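Side-chain contacts in Lv-ranaspumin (Lv-RSN-1) (Leptodactylus vastus, PDB 4K82), which probably acts as a surfactant in the frog's foam nest, lowering surface tension so that foam can form and persist: residues I37-N42 / K52-L57; L30-V35 / D133-L138; V145-E148 / L154-K157; L189-I194 / D200-V205. All blocks are in the same frame, centred on the assembly; numbering follows the deposited sequence.

Contact 1 of 4, residues I37-N42 / K52-L57; sequences ICAYQN and KELKEL
L54 reaches across from helix 48-64 and sets its two methyls on one turn of helix 29-42, one against Y40 and the other against A39. The tight part is apolar packing of these methyls on side chains and on the Y40 backbone: L54 CD2 lies 4.0 Å from A39 CB, while L54 CD1 rests 3.9 Å from Y40 CA and also touches Y40 CD2 at 4.1 Å. Both methyls arrive together because CG of L54 stands beside its own backbone N (chi1 -81°) and the branch opens toward the facing helix. The Y40 ring, with CG anti to N (chi1 -171°), leaves its helix at a slant to the leucine, so that the ring carbon CD2 meets it obliquely. The loose side belongs to helix 48-64, where K52 is exposed and the end of K55 leads away from the facing helix. At the end of helix 29-42, C38 O takes bonds from both N and ND2 of N42, the hydrogen bond from N42 ND2 to C38 O being 3.0 Å. Two successive helices are thus joined near their connecting loop. Around them, L130 from a loop packs on L54, T89 and I93 of helix 89-102 meet Y40, and C38 is disulfide-bonded to C114 of helix 107-121.

Contact 2 of 4, residues L30-V35 / D133-L138; sequences LVELAV and DLVKFL
E32 of helix 29-42 and V135 of helix 133-144 make the closest approach of this contact, with the glutamate chain running across the valine at about a right angle. Followed outward, E32 CB is still 4.6 Å from V135 CG2. The first torsion then places CG beside the backbone N (chi1 -67°), bringing E32 CG to 3.6 Å from V135 CG2. The chain stays extended beyond it and draws away again, E32 CD standing 4.6 Å from the same methyl, before the carboxylate forms a salt bridge through OE2 with R64 of helix 48-64. The glutamate therefore lends its aliphatic part to apolar packing and its charge to a third helix. V135 CG2 is shared: V31 CG1 touches it at 3.9 Å. One turn along, V35 spreads both methyls against L134 CD2, the nearer being V35 CG2 at 4.0 Å. The short helix axes come within 10.2 Å, and their directions differ by 128°, closer to antiparallel than to parallel. The contact lies near the centre of the chain. V113 and T117 of helix 107-121 and I129 of helix 126-129 close round V35, while L206 of helix 196-212 packs on F137 and L138.

Contact 3 of 4, residues V145-E148 / L154-K157; sequences VCIE and LIIK
I155 of helix 152-165 meets the flat V145-C146 peptide at its carbonyl oxygen. Two methyls of I155 straddle that oxygen from opposite sides of the peptide plane: V145 O is 3.9 Å from I155 CG2 and 3.9 Å from I155 CD1. The same oxygen receives a weak bond from I147 N at 2.9 Å, which closes the inverse gamma turn centred on C146 and folds I147 back toward the helix. Side-chain packing completes the grip. V145 CG1 slants past I155 CG2 at 4.1 Å, and I147 meets I155 tip to tip, with I147 CG1 4.0 Å and I147 CD1 4.2 Å from I155 CD1. I147 CG1 lies between the backbone N and the carbonyl carbon (chi1 59°), which turns it toward I155. I155 thus presses on both ends of the turn, a small apolar patch at the protein surface where helix 133-144 has just ended. C146, pointing away, ties the turn to helix 196-212 through its disulfide with C207. V145 further touches L159 and I162 of helix 152-165, and I155 continues onto L189 of strand 188-191, which belongs to the two-stranded antiparallel sheet.

Contact 4 of 4, residues L189-I194 / D200-V205; sequences LSFEGI and DLLILV
F191, at the end of the second strand of a beta hairpin (182-185 and 188-191), turns its ring onto L202 and I203 of helix 196-212, so that the hairpin packs against the helix that follows it. Ring atoms CZ and CE2 meet L202, while CE1 and CD1 meet I203. L202 CD1 lies 3.8 Å from F191 CZ and 3.9 Å from F191 CE2, the two side chains crossing at about a right angle; this approach holds for one of two deposited copies of L202 and is less certain than that of I203. I203 CD1 comes to the neighbouring stretch of the ring, 3.9 Å from F191 CE1 and 4.1 Å from F191 CD1. Both methyls meet the ring at a slant and come from the helix to the same side of the ring plane. L202 is buried and I203 exposed, so the ring spans from the interior toward the surface. With CG beside the backbone N (chi1 -61°), the phenylalanine ring extends from the strand toward the helix.

Further out, the strand is held by backbone bonds of S190 with F183 and of E192 with N181, and I182 of the partner strand packs on F191. L159 of helix 152-165 backs L202. On the helix, D200 forms a salt bridge with K196 one turn earlier, and the backbone widens to a pi-type turn at 201-205. On the other face of the strand, S190 OG donates to the anti lone pair of E192 OE2, 3.3 Å away.

From the N terminus, after helix 14-24, helix 29-42 is the first to take part, serving two contacts. Its residues 30-35 meet helix 133-144, so contact 2 closes a loop of 97 residues, and contact 1, joining the same helix to the next one across nine residues, is nested inside it. Contacts 3 and 4 follow in series, each closing a short loop of five residues. Contact 3 joins the turn after helix 133-144 to helix 152-165; contact 4 joins the hairpin to helix 196-212. These two touch through I156 CG1 and L189 CG, 3.8 Å apart, on the side of the chain's centre opposite contact 1, whereas contact 2 lies close to that centre. No contacts cross.

Contact 1 of 4, residues I37-N42 / K52-L57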
loop_
_atom_site.group_PDB
_atom_site.type_symbol
_atom_site.label_atom_id
_atom_site.label_comp_id
_atom_site.label_asym_id
_atom_site.label_seq_id
_atom_site.Cartn_x
_atom_site.Cartn_y
_atom_site.Cartn_z
ATOM N N ILE A 37 4.182 -7.395 0.368
ATOM C CA ILE A 37 4.467 -8.471 -0.572
ATOM C C ILE A 37 4.731 -7.931 -1.980
ATOM O O ILE A 37 5.698 -8.302 -2.641
ATOM C CB ILE A 37 3.307 -9.485 -0.602
ATOM C CG1 ILE A 37 3.321 -10.315 0.688
ATOM C CG2 ILE A 37 3.448 -10.420 -1.789
ATOM C CD1 ILE A 37 1.979 -10.965 1.001
ATOM N N CYS A 38 3.896 -7.020 -2.436
ATOM C CA CYS A 38 4.066 -6.543 -3.793
ATOM C C CYS A 38 5.256 -5.595 -3.928
ATOM O O CYS A 38 5.890 -5.549 -4.971
ATOM C CB CYS A 38 2.753 -5.968 -4.322
ATOM S SG CYS A 38 1.510 -7.277 -4.424
ATOM N N ALA A 39 5.586 -4.867 -2.864
ATOM C CA ALA A 39 6.774 -4.028 -2.891
ATOM C C ALA A 39 8.011 -4.902 -3.035
ATOM O O ALA A 39 8.898 -4.633 -3.843
ATOM C CB ALA A 39 6.867 -3.185 -1.623
ATOM N N TYR A 40 8.073 -5.958 -2.234
ATOM C CA TYR A 40 9.182 -6.885 -2.337
ATOM C C TYR A 40 9.287 -7.492 -3.737
ATOM O O TYR A 40 10.372 -7.546 -4.315
ATOM C CB TYR A 40 9.070 -7.988 -1.270
ATOM C CG TYR A 40 10.309 -8.835 -1.219
ATOM C CD1 TYR A 40 10.490 -9.880 -2.114
ATOM C CD2 TYR A 40 11.314 -8.567 -0.304
ATOM C CE1 TYR A 40 11.645 -10.645 -2.093
ATOM C CE2 TYR A 40 12.470 -9.329 -0.276
ATOM C CZ TYR A 40 12.625 -10.361 -1.183
ATOM O OH TYR A 40 13.772 -11.133 -1.175
ATOM N N GLN A 41 8.155 -7.928 -4.287
ATOM C CA GLN A 41 8.144 -8.653 -5.554
ATOM C C GLN A 41 8.434 -7.764 -6.753
ATOM O O GLN A 41 8.952 -8.247 -7.766
ATOM C CB GLN A 41 6.796 -9.343 -5.772
ATOM C CG GLN A 41 6.532 -10.565 -4.904
ATOM C CD GLN A 41 5.119 -11.076 -5.063
ATOM O OE1 GLN A 41 4.195 -10.310 -5.381
ATOM N NE2 GLN A 41 4.926 -12.356 -4.816
ATOM N N ASN A 42 8.101 -6.480 -6.647
ATOM C CA ASN A 42 8.164 -5.587 -7.806
ATOM C C ASN A 42 9.217 -4.492 -7.765
ATOM O O ASN A 42 9.524 -3.911 -8.802
ATOM C CB ASN A 42 6.790 -4.959 -8.069
ATOM C CG ASN A 42 5.775 -5.972 -8.557
ATOM O OD1 ASN A 42 5.729 -6.290 -9.747
ATOM N ND2 ASN A 42 4.966 -6.498 -7.643
ATOM N N LYS A 52 15.908 -5.017 4.272
ATOM C CA LYS A 52 15.896 -5.043 5.733
ATOM C C LYS A 52 14.681 -4.298 6.276
ATOM O O LYS A 52 14.001 -4.779 7.183
ATOM C CB LYS A 52 17.177 -4.440 6.304
ATOM C CG LYS A 52 17.181 -4.386 7.829
ATOM C CD LYS A 52 18.535 -3.991 8.391
ATOM C CE LYS A 52 18.521 -4.098 9.908
ATOM N NZ LYS A 52 17.827 -5.351 10.331
ATOM N N GLU A 53 14.405 -3.128 5.707
ATOM C CA GLU A 53 13.281 -2.321 6.165
ATOM C C GLU A 53 11.938 -2.947 5.831
ATOM O O GLU A 53 10.975 -2.792 6.579
ATOM C CB GLU A 53 13.375 -0.899 5.615
ATOM C CG GLU A 53 14.520 -0.121 6.241
ATOM C CD GLU A 53 14.461 1.357 5.936
ATOM O OE1 GLU A 53 13.344 1.921 5.914
ATOM O OE2 GLU A 53 15.532 1.956 5.718
ATOM N N LEU A 54 11.860 -3.628 4.693
ATOM C CA LEU A 54 10.639 -4.350 4.348
ATOM C C LEU A 54 10.342 -5.450 5.358
ATOM O O LEU A 54 9.198 -5.639 5.758
ATOM C CB LEU A 54 10.691 -4.928 2.928
ATOM C CG LEU A 54 10.382 -3.982 1.759
ATOM C CD1 LEU A 54 10.769 -4.621 0.435
ATOM C CD2 LEU A 54 8.908 -3.581 1.753
ATOM N N LYS A 55 11.371 -6.183 5.770
ATOM C CA LYS A 55 11.158 -7.225 6.763
ATOM C C LYS A 55 10.735 -6.617 8.099
ATOM O O LYS A 55 9.834 -7.128 8.762
ATOM C CB LYS A 55 12.404 -8.082 6.960
ATOM C CG LYS A 55 12.115 -9.246 7.892
ATOM C CD LYS A 55 13.303 -10.109 8.136
ATOM C CE LYS A 55 12.875 -11.323 8.953
ATOM N NZ LYS A 55 14.005 -12.266 9.100
ATOM N N GLU A 56 11.374 -5.516 8.487
ATOM C CA GLU A 56 11.000 -4.848 9.731
ATOM C C GLU A 56 9.554 -4.393 9.699
ATOM O O GLU A 56 8.839 -4.535 10.680
ATOM C CB GLU A 56 11.915 -3.666 10.024
ATOM C CG GLU A 56 13.336 -4.084 10.380
ATOM C CD GLU A 56 14.095 -3.000 11.115
ATOM O OE1 GLU A 56 13.443 -2.189 11.809
ATOM O OE2 GLU A 56 15.341 -2.959 10.999
ATOM N N LEU A 57 9.123 -3.869 8.553
ATOM C CA LEU A 57 7.736 -3.474 8.376
ATOM C C LEU A 57 6.768 -4.655 8.476
ATOM O O LEU A 57 5.709 -4.552 9.092
ATOM C CB LEU A 57 7.559 -2.738 7.050
ATOM C CG LEU A 57 6.164 -2.195 6.740
ATOM C CD1 LEU A 57 5.759 -1.121 7.750
ATOM C CD2 LEU A 57 6.106 -1.656 5.316
#

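Contact 2 of 4, residues L30-V35 / D133-L138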
loop_
_atom_site.group_PDB
_atom_site.type_symbol
_atom_site.label_atom_id
_atom_site.label_comp_id
_atom_site.label_asym_id
_atom_site.label_seq_id
_atom_site.Cartn_x
_atom_site.Cartn_y
_atom_site.Cartn_z
ATOM N N LEU A 30 -4.826 -7.181 5.652
ATOM C CA LEU A 30 -4.715 -7.716 4.290
ATOM C C LEU A 30 -4.107 -6.679 3.344
ATOM O O LEU A 30 -3.195 -6.982 2.565
ATOM C CB LEU A 30 -6.068 -8.188 3.755
ATOM C CG LEU A 30 -5.981 -8.720 2.316
ATOM C CD1 LEU A 30 -5.037 -9.914 2.230
ATOM C CD2 LEU A 30 -7.358 -9.070 1.747
ATOM N N VAL A 31 -4.610 -5.454 3.412
ATOM C CA VAL A 31 -4.091 -4.366 2.588
ATOM C C VAL A 31 -2.610 -4.116 2.861
ATOM O O VAL A 31 -1.809 -3.999 1.927
ATOM C CB VAL A 31 -4.905 -3.073 2.812
ATOM C CG1 VAL A 31 -4.178 -1.861 2.233
ATOM C CG2 VAL A 31 -6.306 -3.221 2.210
ATOM N N GLU A 32 -2.227 -4.098 4.140
ATOM C CA GLU A 32 -0.844 -3.821 4.500
ATOM C C GLU A 32 0.094 -4.933 4.033
ATOM O O GLU A 32 1.218 -4.664 3.596
ATOM C CB GLU A 32 -0.717 -3.618 6.010
ATOM C CG GLU A 32 -1.429 -2.363 6.505
ATOM C CD GLU A 32 -1.327 -2.187 8.006
ATOM O OE1 GLU A 32 -1.669 -3.139 8.740
ATOM O OE2 GLU A 32 -0.903 -1.098 8.446
ATOM N N LEU A 33 -0.364 -6.182 4.140
ATOM C CA LEU A 33 0.439 -7.310 3.695
ATOM C C LEU A 33 0.605 -7.276 2.189
ATOM O O LEU A 33 1.678 -7.608 1.683
ATOM C CB LEU A 33 -0.175 -8.653 4.117
ATOM C CG LEU A 33 -0.154 -8.899 5.622
ATOM C CD1 LEU A 33 -0.797 -10.251 5.925
ATOM C CD2 LEU A 33 1.273 -8.832 6.166
ATOM N N ALA A 34 -0.455 -6.897 1.474
ATOM C CA ALA A 34 -0.391 -6.833 0.016
ATOM C C ALA A 34 0.657 -5.806 -0.406
ATOM O O ALA A 34 1.437 -6.044 -1.322
ATOM C CB ALA A 34 -1.759 -6.488 -0.572
ATOM N N VAL A 35 0.682 -4.664 0.270
ATOM C CA VAL A 35 1.679 -3.642 -0.013
ATOM C C VAL A 35 3.095 -4.171 0.183
ATOM O O VAL A 35 3.946 -4.014 -0.687
ATOM C CB VAL A 35 1.468 -2.403 0.866
ATOM C CG1 VAL A 35 2.630 -1.438 0.711
ATOM C CG2 VAL A 35 0.131 -1.735 0.528
ATOM N N ASP A 133 3.491 4.560 5.079
ATOM C CA ASP A 133 2.662 5.716 4.737
ATOM C C ASP A 133 1.600 5.464 3.656
ATOM O O ASP A 133 0.702 6.285 3.476
ATOM C CB ASP A 133 3.539 6.903 4.321
ATOM C CG ASP A 133 4.184 7.600 5.504
ATOM O OD1 ASP A 133 4.066 7.086 6.635
ATOM O OD2 ASP A 133 4.815 8.659 5.301
ATOM N N LEU A 134 1.692 4.350 2.933
ATOM C CA LEU A 134 0.776 4.142 1.805
ATOM C C LEU A 134 -0.679 3.961 2.247
ATOM O O LEU A 134 -1.589 4.579 1.686
ATOM C CB LEU A 134 1.230 2.975 0.912
ATOM C CG LEU A 134 0.411 2.794 -0.379
ATOM C CD1 LEU A 134 0.252 4.110 -1.124
ATOM C CD2 LEU A 134 1.062 1.756 -1.294
ATOM N N VAL A 135 -0.900 3.123 3.253
ATOM C CA VAL A 135 -2.248 2.904 3.763
ATOM C C VAL A 135 -2.843 4.214 4.291
ATOM O O VAL A 135 -4.029 4.481 4.092
ATOM C CB VAL A 135 -2.286 1.798 4.838
ATOM C CG1 VAL A 135 -3.702 1.606 5.362
ATOM C CG2 VAL A 135 -1.753 0.495 4.262
ATOM N N LYS A 136 -2.004 5.032 4.928
ATOM C CA LYS A 136 -2.394 6.366 5.412
ATOM C C LYS A 136 -2.899 7.251 4.273
ATOM O O LYS A 136 -3.860 8.017 4.418
ATOM C CB LYS A 136 -1.186 7.067 6.034
ATOM C CG LYS A 136 -1.049 6.952 7.538
ATOM C CD LYS A 136 -0.002 7.939 8.068
ATOM C CE LYS A 136 -0.397 9.400 7.821
ATOM N NZ LYS A 136 0.077 9.944 6.509
ATOM N N PHE A 137 -2.208 7.162 3.143
ATOM C CA PHE A 137 -2.547 7.920 1.947
ATOM C C PHE A 137 -3.914 7.489 1.416
ATOM O O PHE A 137 -4.755 8.328 1.044
ATOM C CB PHE A 137 -1.434 7.690 0.918
ATOM C CG PHE A 137 -1.674 8.327 -0.428
ATOM C CD1 PHE A 137 -1.854 9.693 -0.559
ATOM C CD2 PHE A 137 -1.647 7.552 -1.574
ATOM C CE1 PHE A 137 -2.048 10.269 -1.805
ATOM C CE2 PHE A 137 -1.828 8.120 -2.825
ATOM C CZ PHE A 137 -2.034 9.481 -2.941
ATOM N N LEU A 138 -4.148 6.183 1.399
ATOM C CA LEU A 138 -5.420 5.668 0.918
ATOM C C LEU A 138 -6.555 6.100 1.840
ATOM O O LEU A 138 -7.631 6.457 1.367
ATOM C CB LEU A 138 -5.384 4.148 0.773
ATOM C CG LEU A 138 -4.316 3.592 -0.161
ATOM C CD1 LEU A 138 -4.359 2.076 -0.107
ATOM C CD2 LEU A 138 -4.551 4.092 -1.580
#

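Contact 3 of 4, residues V145-E148 / L154-K157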
loop_
_atom_site.group_PDB
_atom_site.type_symbol
_atom_site.label_atom_id
_atom_site.label_comp_id
_atom_site.label_asym_id
_atom_site.label_seq_id
_atom_site.Cartn_x
_atom_site.Cartn_y
_atom_site.Cartn_z
ATOM N N VAL A 145 -11.101 12.979 -0.458
ATOM C CA VAL A 145 -10.962 13.263 -1.890
ATOM C C VAL A 145 -11.953 12.486 -2.751
ATOM O O VAL A 145 -12.691 13.075 -3.549
ATOM C CB VAL A 145 -9.507 12.993 -2.383
ATOM C CG1 VAL A 145 -9.409 13.115 -3.902
ATOM C CG2 VAL A 145 -8.539 13.941 -1.692
ATOM N N CYS A 146 -11.966 11.166 -2.597
ATOM C CA CYS A 146 -12.784 10.299 -3.443
ATOM C C CYS A 146 -14.184 10.169 -2.875
ATOM O O CYS A 146 -14.649 9.064 -2.611
ATOM C CB CYS A 146 -12.148 8.912 -3.552
ATOM S SG CYS A 146 -10.444 8.939 -4.132
ATOM N N ILE A 147 -14.853 11.306 -2.702
ATOM C CA ILE A 147 -16.066 11.377 -1.894
ATOM C C ILE A 147 -17.283 11.826 -2.702
ATOM O O ILE A 147 -17.152 12.343 -3.819
ATOM C CB ILE A 147 -15.878 12.332 -0.693
ATOM C CG1 ILE A 147 -15.530 13.743 -1.175
ATOM C CG2 ILE A 147 -14.795 11.809 0.244
ATOM C CD1 ILE A 147 -15.473 14.777 -0.051
ATOM N N GLU A 148 -18.465 11.618 -2.124
ATOM C CA GLU A 148 -19.720 12.042 -2.734
ATOM C C GLU A 148 -20.202 13.319 -2.074
ATOM O O GLU A 148 -20.020 13.506 -0.875
ATOM C CB GLU A 148 -20.806 10.988 -2.537
ATOM C CG GLU A 148 -20.500 9.614 -3.088
ATOM C CD GLU A 148 -21.707 8.697 -3.002
ATOM O OE1 GLU A 148 -22.829 9.211 -2.782
ATOM O OE2 GLU A 148 -21.539 7.468 -3.155
ATOM N N LEU A 154 -13.012 22.558 -1.926
ATOM C CA LEU A 154 -12.492 21.997 -0.692
ATOM C C LEU A 154 -11.693 20.737 -0.987
ATOM O O LEU A 154 -10.664 20.482 -0.345
ATOM C CB LEU A 154 -13.622 21.686 0.289
ATOM C CG LEU A 154 -13.243 21.900 1.747
ATOM C CD1 LEU A 154 -12.984 23.386 1.995
ATOM C CD2 LEU A 154 -14.355 21.390 2.631
ATOM N N ILE A 155 -12.156 19.953 -1.959
ATOM C CA ILE A 155 -11.427 18.738 -2.346
ATOM C C ILE A 155 -10.039 19.071 -2.887
ATOM O O ILE A 155 -9.057 18.388 -2.565
ATOM C CB ILE A 155 -12.222 17.898 -3.365
ATOM C CG1 ILE A 155 -13.492 17.336 -2.711
ATOM C CG2 ILE A 155 -11.380 16.756 -3.915
ATOM C CD1 ILE A 155 -14.404 16.606 -3.675
ATOM N N ILE A 156 -9.955 20.110 -3.716
ATOM C CA ILE A 156 -8.663 20.567 -4.236
ATOM C C ILE A 156 -7.708 20.932 -3.098
ATOM O O ILE A 156 -6.553 20.501 -3.090
ATOM C CB ILE A 156 -8.823 21.740 -5.219
ATOM C CG1 ILE A 156 -9.435 21.233 -6.515
ATOM C CG2 ILE A 156 -7.479 22.423 -5.483
ATOM C CD1 ILE A 156 -9.783 22.352 -7.455
ATOM N N LYS A 157 -8.198 21.704 -2.137
ATOM C CA LYS A 157 -7.408 22.087 -0.975
ATOM C C LYS A 157 -6.945 20.864 -0.183
ATOM O O LYS A 157 -5.787 20.788 0.244
ATOM C CB LYS A 157 -8.214 23.023 -0.069
ATOM C CG LYS A 157 -7.777 24.468 -0.147
ATOM C CD LYS A 157 -8.022 25.188 1.171
ATOM C CE LYS A 157 -7.146 24.616 2.277
ATOM N NZ LYS A 157 -7.481 25.204 3.598
#

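Contact 4 of 4, residues L189-I194 / D200-V205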
loop_
_atom_site.group_PDB
_atom_site.type_symbol
_atom_site.label_atom_id
_atom_site.label_comp_id
_atom_site.label_asym_id
_atom_site.label_seq_id
_atom_site.Cartn_x
_atom_site.Cartn_y
_atom_site.Cartn_z
ATOM N N LEU A 189 -13.491 18.049 -10.693
ATOM C CA LEU A 189 -12.080 18.404 -10.732
ATOM C C LEU A 189 -11.565 18.169 -12.148
ATOM O O LEU A 189 -11.908 17.180 -12.798
ATOM C CB LEU A 189 -11.272 17.593 -9.711
ATOM C CG LEU A 189 -10.997 18.252 -8.356
ATOM C CD1 LEU A 189 -12.271 18.530 -7.584
ATOM C CD2 LEU A 189 -10.060 17.366 -7.538
ATOM N N SER A 190 -10.749 19.100 -12.627
ATOM C CA SER A 190 -10.179 18.998 -13.957
ATOM C C SER A 190 -8.663 19.047 -13.847
ATOM O O SER A 190 -8.106 19.986 -13.275
ATOM C CB SER A 190 -10.690 20.146 -14.824
ATOM O OG SER A 190 -10.229 20.015 -16.148
ATOM N N PHE A 191 -7.995 18.033 -14.387
ATOM C CA PHE A 191 -6.546 17.955 -14.289
ATOM C C PHE A 191 -5.951 18.252 -15.658
ATOM O O PHE A 191 -5.940 17.393 -16.548
ATOM C CB PHE A 191 -6.123 16.571 -13.791
ATOM C CG PHE A 191 -6.664 16.223 -12.421
ATOM C CD1 PHE A 191 -7.971 15.780 -12.268
ATOM C CD2 PHE A 191 -5.863 16.328 -11.295
ATOM C CE1 PHE A 191 -8.474 15.456 -11.027
ATOM C CE2 PHE A 191 -6.365 16.000 -10.034
ATOM C CZ PHE A 191 -7.678 15.567 -9.908
ATOM N N GLU A 192 -5.459 19.474 -15.824
ATOM C CA GLU A 192 -5.032 19.955 -17.137
ATOM C C GLU A 192 -3.511 19.923 -17.278
ATOM O O GLU A 192 -2.789 19.851 -16.284
ATOM C CB GLU A 192 -5.600 21.363 -17.371
ATOM C CG GLU A 192 -7.131 21.395 -17.303
ATOM C CD GLU A 192 -7.716 22.794 -17.179
ATOM O OE1 GLU A 192 -7.097 23.756 -17.690
ATOM O OE2 GLU A 192 -8.803 22.927 -16.564
ATOM N N GLY A 193 -3.029 19.954 -18.517
ATOM C CA GLY A 193 -1.598 19.968 -18.792
ATOM C C GLY A 193 -0.766 18.942 -18.041
ATOM O O GLY A 193 -1.050 17.744 -18.063
ATOM N N ILE A 194 0.262 19.421 -17.346
ATOM C CA ILE A 194 1.173 18.532 -16.619
ATOM C C ILE A 194 0.533 17.812 -15.418
ATOM O O ILE A 194 1.146 16.921 -14.831
ATOM C CB ILE A 194 2.440 19.280 -16.172
ATOM C CG1 ILE A 194 2.072 20.413 -15.208
ATOM C CG2 ILE A 194 3.178 19.824 -17.390
ATOM C CD1 ILE A 194 3.256 21.278 -14.791
ATOM N N ASP A 200 -5.250 11.078 -13.791
ATOM C CA ASP A 200 -5.508 9.717 -14.253
ATOM C C ASP A 200 -5.298 8.703 -13.142
ATOM O O ASP A 200 -6.102 7.792 -12.959
ATOM C CB ASP A 200 -4.576 9.356 -15.413
ATOM C CG ASP A 200 -4.958 10.036 -16.701
ATOM O OD1 ASP A 200 -6.082 10.571 -16.774
ATOM O OD2 ASP A 200 -4.131 10.025 -17.640
ATOM N N LEU A 201 -4.204 8.858 -12.412
ATOM C CA LEU A 201 -3.906 7.954 -11.310
ATOM C C LEU A 201 -5.023 8.005 -10.268
ATOM O O LEU A 201 -5.498 6.966 -9.793
ATOM C CB LEU A 201 -2.547 8.300 -10.701
ATOM C CG LEU A 201 -2.113 7.474 -9.490
ATOM C CD1 LEU A 201 -1.907 6.024 -9.889
ATOM C CD2 LEU A 201 -0.852 8.053 -8.897
ATOM N N LEU A 202 -5.455 9.209 -9.904
ATOM C CA LEU A 202 -6.537 9.354 -8.928
ATOM C C LEU A 202 -7.819 8.742 -9.447
ATOM O O LEU A 202 -8.414 7.872 -8.816
ATOM C CB LEU A 202 -6.793 10.824 -8.610
ATOM C CG LEU A 202 -5.859 11.479 -7.607
ATOM C CD1 LEU A 202 -6.125 12.970 -7.570
ATOM C CD2 LEU A 202 -6.069 10.868 -6.227
ATOM N N ILE A 203 -8.239 9.197 -10.616
ATOM C CA ILE A 203 -9.547 8.816 -11.132
ATOM C C ILE A 203 -9.647 7.355 -11.591
ATOM O O ILE A 203 -10.642 6.681 -11.314
ATOM C CB ILE A 203 -9.972 9.780 -12.259
ATOM C CG1 ILE A 203 -10.131 11.198 -11.690
ATOM C CG2 ILE A 203 -11.245 9.293 -12.948
ATOM C CD1 ILE A 203 -10.120 12.304 -12.736
ATOM N N LEU A 204 -8.623 6.863 -12.278
ATOM C CA LEU A 204 -8.687 5.520 -12.849
ATOM C C LEU A 204 -8.253 4.423 -11.881
ATOM O O LEU A 204 -8.670 3.270 -12.015
ATOM C CB LEU A 204 -7.819 5.429 -14.108
ATOM C CG LEU A 204 -8.298 6.146 -15.368
ATOM C CD1 LEU A 204 -7.230 6.055 -16.446
ATOM C CD2 LEU A 204 -9.605 5.538 -15.848
ATOM N N VAL A 205 -7.418 4.784 -10.913
ATOM C CA VAL A 205 -6.726 3.793 -10.096
ATOM C C VAL A 205 -7.010 3.956 -8.600
ATOM O O VAL A 205 -7.572 3.065 -7.952
ATOM C CB VAL A 205 -5.204 3.860 -10.351
ATOM C CG1 VAL A 205 -4.487 2.835 -9.527
ATOM C CG2 VAL A 205 -4.892 3.645 -11.853
#